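Local coordinates for beta-galactosidase (Bacillus circulans subsp. alkalophilus, PDB 3TTY), which hydrolyses beta-galactosidic bonds, releasing terminal galactose residues, and binds galactose at the mouth of a TIM barrel, at residues M144-N149 against M304-T309; S148-G153 against S273-P278; N252-G255 against D261-K264. One frame throughout, in Å; residues are numbered along the deposited sequence.

Contacts 1 and 2 line the galactose pocket at the C-terminal rim of one eight-stranded barrel; contact 3 lies behind it and reaches the pocket through Asn252. Contacts 1 and 2 have centres about 8 Å apart, share Ser148 and Asn149, and touch the sugar; they are tied by a probable hydrogen bond between Tyr277 OH and Glu307 OE1 (2.6 Å). Contact 3 is nested along the chain inside the loops closed by the other two, its centre about 8 Å from contact 2 and 12 Å from contact 1. Asn252 ND2 lies 2.8 Å from Asn149 OD1 and Asn252 OD1 2.9 Å from Glu150 N, both probable hydrogen bonds. Contact 3 itself packs outward, onto a helix.

Contact 1: M144-N149 against M304-T309; sequences MWHVSN and MLMEQT. With GLA (alpha-D-galactopyranose), chain H.
Met304 meets Met144 across the interior of a TIM barrel, where strands 142-146 and 303-307, the fourth and seventh, are separated, the shorter way round, by strands 249-253 and 273-275. Their side chains run past each other in opposite senses, and Met144, bent at chi2 (68°), brings its CE to 3.7 Å from Met304 SD. Two residues further on, Met306 presents its sulfur to the edge of the His146 ring: SD sits 4.8 Å from the ring centroid, 73° off the normal, with CD2 nearest. Glu307 then carries the contact into the galactose pocket. A water links its OE2 to His146 NE2, donating to the carboxylate. Its position at the end of the seventh strand is that of the nucleophile in clan GH-A barrels, consistent with its grip on the sugar: OE1 accepts from galactose O1 at a very short 2.4 Å, to be taken with caution, and OE2 accepts from O2 at 2.8 Å. From the loop after strand 142-146, Asn149, its OD1 held by Asn252 ND2 and its amide nearly coplanar with the Glu307 carboxylate, donates from ND2 to the same galactose O2, 3.1 Å away at an N-H...O angle of 154°.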
ATOM      1  N   MET A 144      12.139 -28.480  31.595  1.00 22.72           N
ATOM      2  CA  MET A 144      11.166 -27.464  31.194  1.00 23.95           C
ATOM      3  C   MET A 144      10.281 -27.988  30.068  1.00 21.62           C
ATOM      4  O   MET A 144      10.772 -28.661  29.163  1.00 22.77           O
ATOM      5  CB  MET A 144      11.900 -26.197  30.750  1.00 19.00           C
ATOM      6  CG  MET A 144      11.009 -25.029  30.346  1.00 17.34           C
ATOM      7  SD  MET A 144      10.066 -24.265  31.702  1.00 22.17           S
ATOM      8  CE  MET A 144      11.361 -23.829  32.854  1.00 24.12           C
ATOM      9  N   TRP A 145       8.980 -27.701  30.140  1.00 19.71           N
ATOM     10  CA  TRP A 145       8.062 -27.964  29.028  1.00 21.50           C
ATOM     11  C   TRP A 145       7.862 -26.686  28.222  1.00 19.61           C
ATOM     12  O   TRP A 145       7.666 -25.609  28.781  1.00 18.06           O
ATOM     13  CB  TRP A 145       6.690 -28.468  29.508  1.00 19.50           C
ATOM     14  CG  TRP A 145       6.658 -29.892  29.991  1.00 20.95           C
ATOM     15  CD1 TRP A 145       6.608 -30.309  31.287  1.00 19.53           C
ATOM     16  CD2 TRP A 145       6.663 -31.085  29.189  1.00 19.25           C
ATOM     17  NE1 TRP A 145       6.588 -31.678  31.344  1.00 20.73           N
ATOM     18  CE2 TRP A 145       6.622 -32.180  30.071  1.00 19.66           C
ATOM     19  CE3 TRP A 145       6.708 -31.330  27.815  1.00 16.18           C
ATOM     20  CZ2 TRP A 145       6.620 -33.497  29.627  1.00 21.23           C
ATOM     21  CZ3 TRP A 145       6.712 -32.636  27.377  1.00 20.63           C
ATOM     22  CH2 TRP A 145       6.668 -33.704  28.275  1.00 22.13           C
ATOM     23  N   HIS A 146       7.887 -26.831  26.903  1.00 17.50           N
ATOM     24  CA  HIS A 146       7.767 -25.725  25.965  1.00 15.93           C
ATOM     25  C   HIS A 146       6.474 -25.968  25.172  1.00 18.82           C
ATOM     26  O   HIS A 146       6.472 -26.641  24.130  1.00 18.36           O
ATOM     27  CB  HIS A 146       9.039 -25.711  25.091  1.00 15.06           C
ATOM     28  CG  HIS A 146       9.048 -24.711  23.971  1.00 16.50           C
ATOM     29  ND1 HIS A 146       7.995 -24.551  23.094  1.00 16.59           N
ATOM     30  CD2 HIS A 146      10.028 -23.886  23.537  1.00 19.92           C
ATOM     31  CE1 HIS A 146       8.320 -23.648  22.184  1.00 16.83           C
ATOM     32  NE2 HIS A 146       9.546 -23.227  22.426  1.00 18.01           N
ATOM     33  N   VAL A 147       5.370 -25.435  25.693  1.00 15.96           N
ATOM     34  CA  VAL A 147       4.044 -25.661  25.109  1.00 18.64           C
ATOM     35  C   VAL A 147       3.879 -24.936  23.790  1.00 18.93           C
ATOM     36  O   VAL A 147       4.075 -23.710  23.715  1.00 17.93           O
ATOM     37  CB  VAL A 147       2.917 -25.196  26.047  1.00 17.29           C
ATOM     38  CG1 VAL A 147       1.568 -25.216  25.317  1.00 15.89           C
ATOM     39  CG2 VAL A 147       2.887 -26.058  27.304  1.00 16.16           C
ATOM     40  N   SER A 148       3.530 -25.688  22.746  1.00 16.41           N
ATOM     41  CA  SER A 148       3.295 -25.090  21.436  1.00 16.87           C
ATOM     42  C   SER A 148       4.528 -24.265  21.024  1.00 17.47           C
ATOM     43  O   SER A 148       5.661 -24.645  21.316  1.00 17.77           O
ATOM     44  CB  SER A 148       2.032 -24.215  21.487  1.00 17.61           C
ATOM     45  OG  SER A 148       1.578 -23.855  20.193  1.00 18.84           O
ATOM     46  N   ASN A 149       4.292 -23.152  20.338  1.00 18.10           N
ATOM     47  CA  ASN A 149       5.333 -22.210  19.968  1.00 15.30           C
ATOM     48  C   ASN A 149       4.692 -20.898  19.526  1.00 16.21           C
ATOM     49  O   ASN A 149       3.787 -20.901  18.686  1.00 16.24           O
ATOM     50  CB  ASN A 149       6.206 -22.756  18.838  1.00 11.84           C
ATOM     51  CG  ASN A 149       7.463 -21.925  18.633  1.00 16.00           C
ATOM     52  OD1 ASN A 149       8.329 -21.876  19.501  1.00 15.17           O
ATOM     53  ND2 ASN A 149       7.560 -21.260  17.489  1.00 18.55           N
ATOM     54  N   MET A 304      13.117 -16.798  31.182  1.00 19.38           N
ATOM     55  CA  MET A 304      13.980 -17.431  30.190  1.00 18.71           C
ATOM     56  C   MET A 304      14.075 -16.550  28.954  1.00 19.32           C
ATOM     57  O   MET A 304      13.062 -16.052  28.467  1.00 18.97           O
ATOM     58  CB  MET A 304      13.423 -18.798  29.763  1.00 17.35           C
ATOM     59  CG  MET A 304      13.241 -19.804  30.880  1.00 15.23           C
ATOM     60  SD  MET A 304      12.519 -21.360  30.316  1.00 20.98           S
ATOM     61  CE  MET A 304      13.769 -21.962  29.161  1.00 17.78           C
ATOM     62  N   LEU A 305      15.294 -16.342  28.461  1.00 19.54           N
ATOM     63  CA  LEU A 305      15.497 -15.924  27.082  1.00 17.14           C
ATOM     64  C   LEU A 305      15.435 -17.260  26.361  1.00 21.78           C
ATOM     65  O   LEU A 305      16.357 -18.087  26.479  1.00 17.68           O
ATOM     66  CB  LEU A 305      16.886 -15.305  26.893  1.00 18.56           C
ATOM     67  CG  LEU A 305      17.202 -14.215  25.858  1.00 22.11           C
ATOM     68  CD1 LEU A 305      18.522 -14.497  25.112  1.00 17.63           C
ATOM     69  CD2 LEU A 305      16.065 -13.959  24.886  1.00 19.99           C
ATOM     70  N   MET A 306      14.330 -17.507  25.666  1.00 19.86           N
ATOM     71  CA  MET A 306      14.163 -18.778  24.971  1.00 21.73           C
ATOM     72  C   MET A 306      14.869 -18.710  23.629  1.00 21.39           C
ATOM     73  O   MET A 306      15.440 -19.698  23.180  1.00 20.97           O
ATOM     74  CB  MET A 306      12.679 -19.115  24.788  1.00 19.95           C
ATOM     75  CG  MET A 306      12.398 -20.457  24.117  1.00 18.59           C
ATOM     76  SD  MET A 306      12.775 -21.880  25.157  1.00 21.60           S
ATOM     77  CE  MET A 306      11.602 -21.659  26.503  1.00 19.73           C
ATOM     78  N   GLU A 307      14.830 -17.543  22.989  1.00 20.85           N
ATOM     79  CA  GLU A 307      15.520 -17.373  21.711  1.00 21.08           C
ATOM     80  C   GLU A 307      16.130 -15.995  21.480  1.00 21.09           C
ATOM     81  O   GLU A 307      15.744 -14.992  22.092  1.00 23.10           O
ATOM     82  CB  GLU A 307      14.597 -17.656  20.525  1.00 19.70           C
ATOM     83  CG  GLU A 307      13.776 -18.916  20.583  1.00 20.71           C
ATOM     84  CD  GLU A 307      12.737 -18.905  19.484  1.00 21.04           C
ATOM     85  OE1 GLU A 307      13.020 -18.259  18.457  1.00 20.97           O
ATOM     86  OE2 GLU A 307      11.649 -19.514  19.639  1.00 21.43           O
ATOM     87  N   GLN A 308      17.065 -15.989  20.541  1.00 17.02           N
ATOM     88  CA  GLN A 308      17.699 -14.816  19.966  1.00 18.48           C
ATOM     89  C   GLN A 308      18.556 -15.460  18.880  1.00 20.52           C
ATOM     90  O   GLN A 308      18.875 -16.650  18.971  1.00 20.50           O
ATOM     91  CB  GLN A 308      18.594 -14.090  20.986  1.00 18.17           C
ATOM     92  CG  GLN A 308      19.796 -14.913  21.468  1.00 19.24           C
ATOM     93  CD  GLN A 308      20.716 -14.155  22.431  1.00 19.99           C
ATOM     94  OE1 GLN A 308      20.552 -12.966  22.671  1.00 19.83           O
ATOM     95  NE2 GLN A 308      21.690 -14.859  22.981  1.00 21.64           N
ATOM     96  N   THR A 309      18.927 -14.726  17.845  1.00 18.91           N
ATOM     97  CA  THR A 309      19.813 -15.337  16.863  1.00 19.49           C
ATOM     98  C   THR A 309      21.275 -15.212  17.309  1.00 21.22           C
ATOM     99  O   THR A 309      21.652 -14.221  17.941  1.00 20.77           O
ATOM    100  CB  THR A 309      19.621 -14.749  15.457  1.00 20.96           C
ATOM    101  OG1 THR A 309      20.655 -15.239  14.601  1.00 20.22           O
ATOM    102  CG2 THR A 309      19.676 -13.238  15.494  1.00 20.04           C
TER
HETATM  103  C1  GLA H 677      10.528 -17.134  16.409  1.00 24.02           C
HETATM  104  C2  GLA H 677      10.166 -18.640  16.416  1.00 19.21           C
HETATM  105  C3  GLA H 677      11.341 -19.542  16.001  1.00 19.40           C
HETATM  106  C4  GLA H 677      11.940 -18.966  14.727  1.00 19.50           C
HETATM  107  C5  GLA H 677      12.301 -17.494  14.952  1.00 21.87           C
HETATM  108  C6  GLA H 677      12.973 -16.960  13.681  1.00 18.83           C
HETATM  109  O1  GLA H 677      11.416 -16.704  17.456  1.00 25.40           O
HETATM  110  O2  GLA H 677       9.715 -19.033  17.702  1.00 19.74           O
HETATM  111  O3  GLA H 677      10.916 -20.891  15.737  1.00 16.09           O
HETATM  112  O4  GLA H 677      10.931 -19.060  13.730  1.00 18.67           O
HETATM  113  O5  GLA H 677      11.101 -16.745  15.169  1.00 21.74           O
HETATM  114  O6  GLA H 677      13.666 -15.737  13.967  1.00 19.98           O
HETATM  115  O   HOH W   1      11.818 -21.859  21.088  1.00 18.83           O

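Contact 2: S148-G153 against S273-P278; sequences SNEYGG and SWDNYP. With GLA (alpha-D-galactopyranose), chain H.
Glu150 and Asp275 bury nearly all the surface in this contact, and they do it carboxylate to carboxylate. The two side chains come from opposite directions, Glu150 OE2 stopping 2.7 Å from Asp275 OD2, with the carboxylate planes only 23° apart. Glu150 starts out beside its own backbone N (chi1 -62°) and stays extended beyond CG; that carries the acid away from the loop and across to the strand, although its CB does not aim there. Asp275 is shorter and its CB already heads toward the loop. Its OD2 also lies 3.4 Å from Glu150 CG, so the carboxylate packs along the end of the glutamate chain as well as against its oxygen.

The pair borders the galactose anomeric centre. Glu150 OE2 is 3.2 Å from O1 of the sugar, and Glu150 OE1 is 3.5 Å from its C1. Asn149 and Glu150 form the Asn-Glu pair found after the fourth strand of clan GH-A barrels, where the glutamate is the general acid/base; the placement here is consistent with that role. Tyr277, two residues beyond Asp275, closes in over the sugar: galactose O6 stands 3.3 Å above one face of the ring, offset toward the rim, and Tyr277 CE2 comes to 3.1 Å from O1.

In the fold, the loop after strand 142-146 is held to strand 249-253, where Asn252 OD1 accepts from Glu150 N, and from there the Glu150 side chain reaches strand 273-275, whose outward-facing Trp274 packs on helix 284-296.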
ATOM      1  N   SER A 148       3.530 -25.688  22.746  1.00 16.41           N
ATOM      2  CA  SER A 148       3.295 -25.090  21.436  1.00 16.87           C
ATOM      3  C   SER A 148       4.528 -24.265  21.024  1.00 17.47           C
ATOM      4  O   SER A 148       5.661 -24.645  21.316  1.00 17.77           O
ATOM      5  CB  SER A 148       2.032 -24.215  21.487  1.00 17.61           C
ATOM      6  OG  SER A 148       1.578 -23.855  20.193  1.00 18.84           O
ATOM      7  N   ASN A 149       4.292 -23.152  20.338  1.00 18.10           N
ATOM      8  CA  ASN A 149       5.333 -22.210  19.968  1.00 15.30           C
ATOM      9  C   ASN A 149       4.692 -20.898  19.526  1.00 16.21           C
ATOM     10  O   ASN A 149       3.787 -20.901  18.686  1.00 16.24           O
ATOM     11  CB  ASN A 149       6.206 -22.756  18.838  1.00 11.84           C
ATOM     12  CG  ASN A 149       7.463 -21.925  18.633  1.00 16.00           C
ATOM     13  OD1 ASN A 149       8.329 -21.876  19.501  1.00 15.17           O
ATOM     14  ND2 ASN A 149       7.560 -21.260  17.489  1.00 18.55           N
ATOM     15  N   GLU A 150       5.166 -19.792  20.092  1.00 12.86           N
ATOM     16  CA  GLU A 150       4.637 -18.455  19.796  1.00 18.17           C
ATOM     17  C   GLU A 150       3.137 -18.415  19.419  1.00 19.11           C
ATOM     18  O   GLU A 150       2.782 -18.159  18.265  1.00 18.48           O
ATOM     19  CB  GLU A 150       5.478 -17.758  18.709  1.00 16.33           C
ATOM     20  CG  GLU A 150       6.930 -17.507  19.086  1.00 16.76           C
ATOM     21  CD  GLU A 150       7.604 -16.451  18.206  1.00 22.41           C
ATOM     22  OE1 GLU A 150       7.179 -16.260  17.037  1.00 22.09           O
ATOM     23  OE2 GLU A 150       8.560 -15.802  18.692  1.00 18.78           O
ATOM     24  N   TYR A 151       2.268 -18.682  20.388  1.00 16.70           N
ATOM     25  CA  TYR A 151       0.837 -18.442  20.216  1.00 16.87           C
ATOM     26  C   TYR A 151       0.564 -17.026  19.673  1.00 18.12           C
ATOM     27  O   TYR A 151       1.189 -16.054  20.094  1.00 16.11           O
ATOM     28  CB  TYR A 151       0.133 -18.589  21.554  1.00 17.94           C
ATOM     29  CG  TYR A 151      -0.072 -20.002  22.054  1.00 14.19           C
ATOM     30  CD1 TYR A 151      -0.988 -20.836  21.451  1.00 15.01           C
ATOM     31  CD2 TYR A 151       0.618 -20.477  23.169  1.00 14.76           C
ATOM     32  CE1 TYR A 151      -1.208 -22.111  21.915  1.00 14.92           C
ATOM     33  CE2 TYR A 151       0.399 -21.761  23.657  1.00 14.06           C
ATOM     34  CZ  TYR A 151      -0.522 -22.567  23.022  1.00 15.96           C
ATOM     35  OH  TYR A 151      -0.766 -23.842  23.474  1.00 17.10           O
ATOM     36  N   GLY A 152      -0.368 -16.896  18.735  1.00 20.65           N
ATOM     37  CA  GLY A 152      -0.642 -15.581  18.180  1.00 18.68           C
ATOM     38  C   GLY A 152      -1.517 -15.571  16.950  1.00 19.32           C
ATOM     39  O   GLY A 152      -1.869 -16.626  16.423  1.00 19.63           O
ATOM     40  N   GLY A 153      -1.871 -14.368  16.494  1.00 17.49           N
ATOM     41  CA  GLY A 153      -2.780 -14.206  15.375  1.00 14.75           C
ATOM     42  C   GLY A 153      -4.234 -14.383  15.791  1.00 18.77           C
ATOM     43  O   GLY A 153      -4.538 -15.099  16.742  1.00 17.66           O
ATOM     44  N   SER A 273       9.048 -16.846  29.290  1.00 18.87           N
ATOM     45  CA  SER A 273      10.164 -17.006  28.377  1.00 15.64           C
ATOM     46  C   SER A 273       9.825 -16.178  27.160  1.00 19.53           C
ATOM     47  O   SER A 273       8.644 -15.909  26.903  1.00 19.91           O
ATOM     48  CB  SER A 273      10.373 -18.471  28.002  1.00 18.59           C
ATOM     49  OG  SER A 273       9.348 -18.947  27.149  1.00 16.37           O
ATOM     50  N   TRP A 274      10.840 -15.734  26.426  1.00 20.17           N
ATOM     51  CA  TRP A 274      10.576 -14.885  25.270  1.00 17.67           C
ATOM     52  C   TRP A 274      11.680 -14.918  24.238  1.00 19.37           C
ATOM     53  O   TRP A 274      12.762 -15.459  24.477  1.00 20.04           O
ATOM     54  CB  TRP A 274      10.221 -13.449  25.700  1.00 16.41           C
ATOM     55  CG  TRP A 274      11.335 -12.434  25.790  1.00 16.14           C
ATOM     56  CD1 TRP A 274      12.330 -12.367  26.737  1.00 19.61           C
ATOM     57  CD2 TRP A 274      11.516 -11.291  24.941  1.00 16.96           C
ATOM     58  NE1 TRP A 274      13.131 -11.266  26.508  1.00 18.25           N
ATOM     59  CE2 TRP A 274      12.652 -10.590  25.413  1.00 15.29           C
ATOM     60  CE3 TRP A 274      10.834 -10.797  23.821  1.00 16.87           C
ATOM     61  CZ2 TRP A 274      13.118  -9.425  24.805  1.00 16.92           C
ATOM     62  CZ3 TRP A 274      11.301  -9.636  23.213  1.00 16.13           C
ATOM     63  CH2 TRP A 274      12.435  -8.968  23.704  1.00 16.81           C
ATOM     64  N   ASP A 275      11.383 -14.334  23.085  1.00 21.48           N
ATOM     65  CA  ASP A 275      12.225 -14.445  21.910  1.00 19.92           C
ATOM     66  C   ASP A 275      12.653 -13.045  21.474  1.00 19.41           C
ATOM     67  O   ASP A 275      11.851 -12.267  20.967  1.00 18.18           O
ATOM     68  CB  ASP A 275      11.461 -15.174  20.792  1.00 18.96           C
ATOM     69  CG  ASP A 275      10.879 -16.533  21.250  1.00 21.50           C
ATOM     70  OD1 ASP A 275      11.435 -17.161  22.178  1.00 18.47           O
ATOM     71  OD2 ASP A 275       9.864 -16.984  20.674  1.00 18.00           O
ATOM     72  N   ASN A 276      13.929 -12.733  21.674  1.00 22.42           N
ATOM     73  CA  ASN A 276      14.437 -11.380  21.445  1.00 21.38           C
ATOM     74  C   ASN A 276      15.218 -11.235  20.142  1.00 23.61           C
ATOM     75  O   ASN A 276      16.331 -11.769  19.999  1.00 17.98           O
ATOM     76  CB  ASN A 276      15.296 -10.932  22.629  1.00 18.46           C
ATOM     77  CG  ASN A 276      15.925  -9.580  22.406  1.00 20.69           C
ATOM     78  OD1 ASN A 276      17.061  -9.328  22.823  1.00 24.93           O
ATOM     79  ND2 ASN A 276      15.202  -8.701  21.736  1.00 18.31           N
ATOM     80  N   TYR A 277      14.622 -10.502  19.204  1.00 23.00           N
ATOM     81  CA  TYR A 277      15.194 -10.301  17.874  1.00 24.01           C
ATOM     82  C   TYR A 277      15.278  -8.829  17.500  1.00 23.86           C
ATOM     83  O   TYR A 277      14.443  -8.326  16.748  1.00 27.69           O
ATOM     84  CB  TYR A 277      14.378 -11.058  16.827  1.00 22.98           C
ATOM     85  CG  TYR A 277      14.496 -12.564  16.975  1.00 25.89           C
ATOM     86  CD1 TYR A 277      15.530 -13.260  16.361  1.00 20.58           C
ATOM     87  CD2 TYR A 277      13.584 -13.285  17.743  1.00 22.27           C
ATOM     88  CE1 TYR A 277      15.645 -14.638  16.499  1.00 22.26           C
ATOM     89  CE2 TYR A 277      13.693 -14.657  17.885  1.00 19.26           C
ATOM     90  CZ  TYR A 277      14.726 -15.325  17.261  1.00 21.40           C
ATOM     91  OH  TYR A 277      14.846 -16.689  17.403  1.00 26.55           O
ATOM     92  N   PRO A 278      16.279  -8.121  18.039  1.00 23.40           N
ATOM     93  CA  PRO A 278      16.401  -6.713  17.658  1.00 25.33           C
ATOM     94  C   PRO A 278      17.006  -6.632  16.283  1.00 28.16           C
ATOM     95  O   PRO A 278      17.820  -7.492  15.932  1.00 30.45           O
ATOM     96  CB  PRO A 278      17.389  -6.143  18.686  1.00 21.51           C
ATOM     97  CG  PRO A 278      17.420  -7.129  19.803  1.00 20.45           C
ATOM     98  CD  PRO A 278      17.173  -8.471  19.151  1.00 22.00           C
TER
HETATM   99  C1  GLA H 677      10.528 -17.134  16.409  1.00 24.02           C
HETATM  100  C2  GLA H 677      10.166 -18.640  16.416  1.00 19.21           C
HETATM  101  C3  GLA H 677      11.341 -19.542  16.001  1.00 19.40           C
HETATM  102  C4  GLA H 677      11.940 -18.966  14.727  1.00 19.50           C
HETATM  103  C5  GLA H 677      12.301 -17.494  14.952  1.00 21.87           C
HETATM  104  C6  GLA H 677      12.973 -16.960  13.681  1.00 18.83           C
HETATM  105  O1  GLA H 677      11.416 -16.704  17.456  1.00 25.40           O
HETATM  106  O2  GLA H 677       9.715 -19.033  17.702  1.00 19.74           O
HETATM  107  O3  GLA H 677      10.916 -20.891  15.737  1.00 16.09           O
HETATM  108  O4  GLA H 677      10.931 -19.060  13.730  1.00 18.67           O
HETATM  109  O5  GLA H 677      11.101 -16.745  15.169  1.00 21.74           O
HETATM  110  O6  GLA H 677      13.666 -15.737  13.967  1.00 19.98           O

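Contact 3: N252-G255 against D261-K264; sequences NLMG and DYFK
The Tyr262 ring lies flat against the side chain of Leu253, which covers one of its faces. Leu253 CB makes the CH-pi contact, 3.8 Å from the ring centroid and 22° off the normal, displaced toward the rim so that its nearest ring atom is CZ. The two side chains overlap head to tail, the leucine reaching outward while the tyrosine reaches back. Tyr262 CG lies beside the backbone N (chi1 -80°), anti to the carbonyl carbon, which turns the ring back toward the strand. Beyond CB the leucine carries its methyls over the same face, with CD1 3.8 Å from Tyr262 CD1; CD2, out past the rim, is 3.7 Å from Tyr262 CE1.

At its far end the ring is tied to the backbone. Met254 N donates to Tyr262 OH over 3.1 Å, with a rather bent N-H...O angle of 138°, a bond that holds the hydroxyl at the end of the strand. Met254 CE closes on the same hydroxyl at 3.7 Å. The edge of the ring meets Gly255, whose carbonyl O lies in the ring plane, 3.4 Å from Tyr262 CD2.

These residues belong to one beta-alpha-beta unit of the TIM barrel: strand 249-253, the short helix 262-266 and strand 273-275. Leu253 faces out of the barrel toward the helix, while its backbone pairs with Ser273 and Asp275; its neighbour Asn252 points away from the helix, into the galactose pocket. Asp261 occupies the N-cap position, and Tyr262, in the first turn, contributes more than half of the area buried here. Trp405, from helix 405-413, meets the Tyr262 ring at a steep angle.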
ATOM      1  N   ASN A 252       6.615 -19.650  24.677  1.00 14.34           N
ATOM      2  CA  ASN A 252       7.515 -18.542  24.344  1.00 15.33           C
ATOM      3  C   ASN A 252       6.803 -17.297  23.803  1.00 18.56           C
ATOM      4  O   ASN A 252       6.103 -17.357  22.783  1.00 16.67           O
ATOM      5  CB  ASN A 252       8.681 -18.989  23.439  1.00 16.77           C
ATOM      6  CG  ASN A 252       8.224 -19.754  22.204  1.00 17.46           C
ATOM      7  OD1 ASN A 252       7.102 -20.245  22.143  1.00 19.23           O
ATOM      8  ND2 ASN A 252       9.108 -19.873  21.221  1.00 15.17           N
ATOM      9  N   LEU A 253       6.991 -16.178  24.502  1.00 14.05           N
ATOM     10  CA  LEU A 253       6.265 -14.939  24.212  1.00 18.40           C
ATOM     11  C   LEU A 253       7.106 -13.975  23.382  1.00 18.69           C
ATOM     12  O   LEU A 253       8.310 -14.191  23.183  1.00 19.87           O
ATOM     13  CB  LEU A 253       5.824 -14.245  25.510  1.00 17.22           C
ATOM     14  CG  LEU A 253       5.262 -15.147  26.610  1.00 18.35           C
ATOM     15  CD1 LEU A 253       4.780 -14.314  27.782  1.00 18.27           C
ATOM     16  CD2 LEU A 253       4.151 -16.033  26.089  1.00 18.01           C
ATOM     17  N   MET A 254       6.482 -12.892  22.931  1.00 16.22           N
ATOM     18  CA  MET A 254       7.112 -12.037  21.927  1.00 22.17           C
ATOM     19  C   MET A 254       7.241 -10.583  22.366  1.00 20.29           C
ATOM     20  O   MET A 254       7.134  -9.672  21.554  1.00 20.68           O
ATOM     21  CB  MET A 254       6.384 -12.159  20.587  1.00 16.37           C
ATOM     22  CG  MET A 254       6.486 -13.568  20.001  1.00 17.46           C
ATOM     23  SD  MET A 254       5.486 -13.868  18.531  1.00 22.85           S
ATOM     24  CE  MET A 254       3.866 -14.039  19.271  1.00 19.90           C
ATOM     25  N   GLY A 255       7.478 -10.379  23.659  1.00 14.31           N
ATOM     26  CA  GLY A 255       7.741  -9.050  24.174  1.00 18.19           C
ATOM     27  C   GLY A 255       6.552  -8.123  24.022  1.00 20.15           C
ATOM     28  O   GLY A 255       5.461  -8.406  24.531  1.00 16.26           O
ATOM     29  N   ASP A 261      -2.703 -10.274  25.609  1.00 17.88           N
ATOM     30  CA  ASP A 261      -2.525  -9.637  26.913  1.00 16.03           C
ATOM     31  C   ASP A 261      -1.606 -10.492  27.782  1.00 17.38           C
ATOM     32  O   ASP A 261      -2.067 -11.338  28.536  1.00 16.62           O
ATOM     33  CB  ASP A 261      -3.880  -9.466  27.601  1.00 17.56           C
ATOM     34  CG  ASP A 261      -3.784  -8.710  28.907  1.00 18.63           C
ATOM     35  OD1 ASP A 261      -2.653  -8.443  29.384  1.00 20.70           O
ATOM     36  OD2 ASP A 261      -4.855  -8.384  29.460  1.00 18.68           O
ATOM     37  N   TYR A 262      -0.301 -10.268  27.679  1.00 17.44           N
ATOM     38  CA  TYR A 262       0.662 -11.154  28.326  1.00 17.36           C
ATOM     39  C   TYR A 262       0.580 -11.154  29.853  1.00 16.99           C
ATOM     40  O   TYR A 262       0.899 -12.162  30.486  1.00 20.97           O
ATOM     41  CB  TYR A 262       2.087 -10.850  27.856  1.00 16.97           C
ATOM     42  CG  TYR A 262       2.426 -11.465  26.512  1.00 18.22           C
ATOM     43  CD1 TYR A 262       1.836 -12.653  26.105  1.00 21.57           C
ATOM     44  CD2 TYR A 262       3.335 -10.859  25.651  1.00 15.36           C
ATOM     45  CE1 TYR A 262       2.151 -13.231  24.875  1.00 20.14           C
ATOM     46  CE2 TYR A 262       3.653 -11.432  24.433  1.00 16.27           C
ATOM     47  CZ  TYR A 262       3.060 -12.615  24.050  1.00 15.72           C
ATOM     48  OH  TYR A 262       3.375 -13.188  22.839  1.00 19.67           O
ATOM     49  N   PHE A 263       0.148 -10.042  30.439  1.00 15.48           N
ATOM     50  CA  PHE A 263      -0.033  -9.980  31.888  1.00 18.19           C
ATOM     51  C   PHE A 263      -0.982 -11.058  32.352  1.00 19.07           C
ATOM     52  O   PHE A 263      -0.725 -11.738  33.339  1.00 21.14           O
ATOM     53  CB  PHE A 263      -0.490  -8.590  32.349  1.00 15.84           C
ATOM     54  CG  PHE A 263       0.637  -7.610  32.463  1.00 15.28           C
ATOM     55  CD1 PHE A 263       1.642  -7.808  33.391  1.00 15.84           C
ATOM     56  CD2 PHE A 263       0.726  -6.526  31.616  1.00 17.94           C
ATOM     57  CE1 PHE A 263       2.691  -6.927  33.488  1.00 13.17           C
ATOM     58  CE2 PHE A 263       1.784  -5.645  31.707  1.00 16.72           C
ATOM     59  CZ  PHE A 263       2.761  -5.843  32.639  1.00 14.63           C
ATOM     60  N   LYS A 264      -2.064 -11.229  31.607  1.00 19.84           N
ATOM     61  CA  LYS A 264      -3.033 -12.267  31.883  1.00 17.83           C
ATOM     62  C   LYS A 264      -2.458 -13.650  31.536  1.00 21.23           C
ATOM     63  O   LYS A 264      -2.710 -14.635  32.233  1.00 21.70           O
ATOM     64  CB  LYS A 264      -4.316 -11.964  31.108  1.00 19.66           C
ATOM     65  CG  LYS A 264      -5.367 -13.039  31.174  1.00 28.64           C
ATOM     66  CD  LYS A 264      -6.712 -12.482  30.722  1.00 37.71           C
ATOM     67  CE  LYS A 264      -7.788 -13.569  30.657  1.00 43.28           C
ATOM     68  NZ  LYS A 264      -9.135 -12.964  30.401  1.00 34.97           N
TER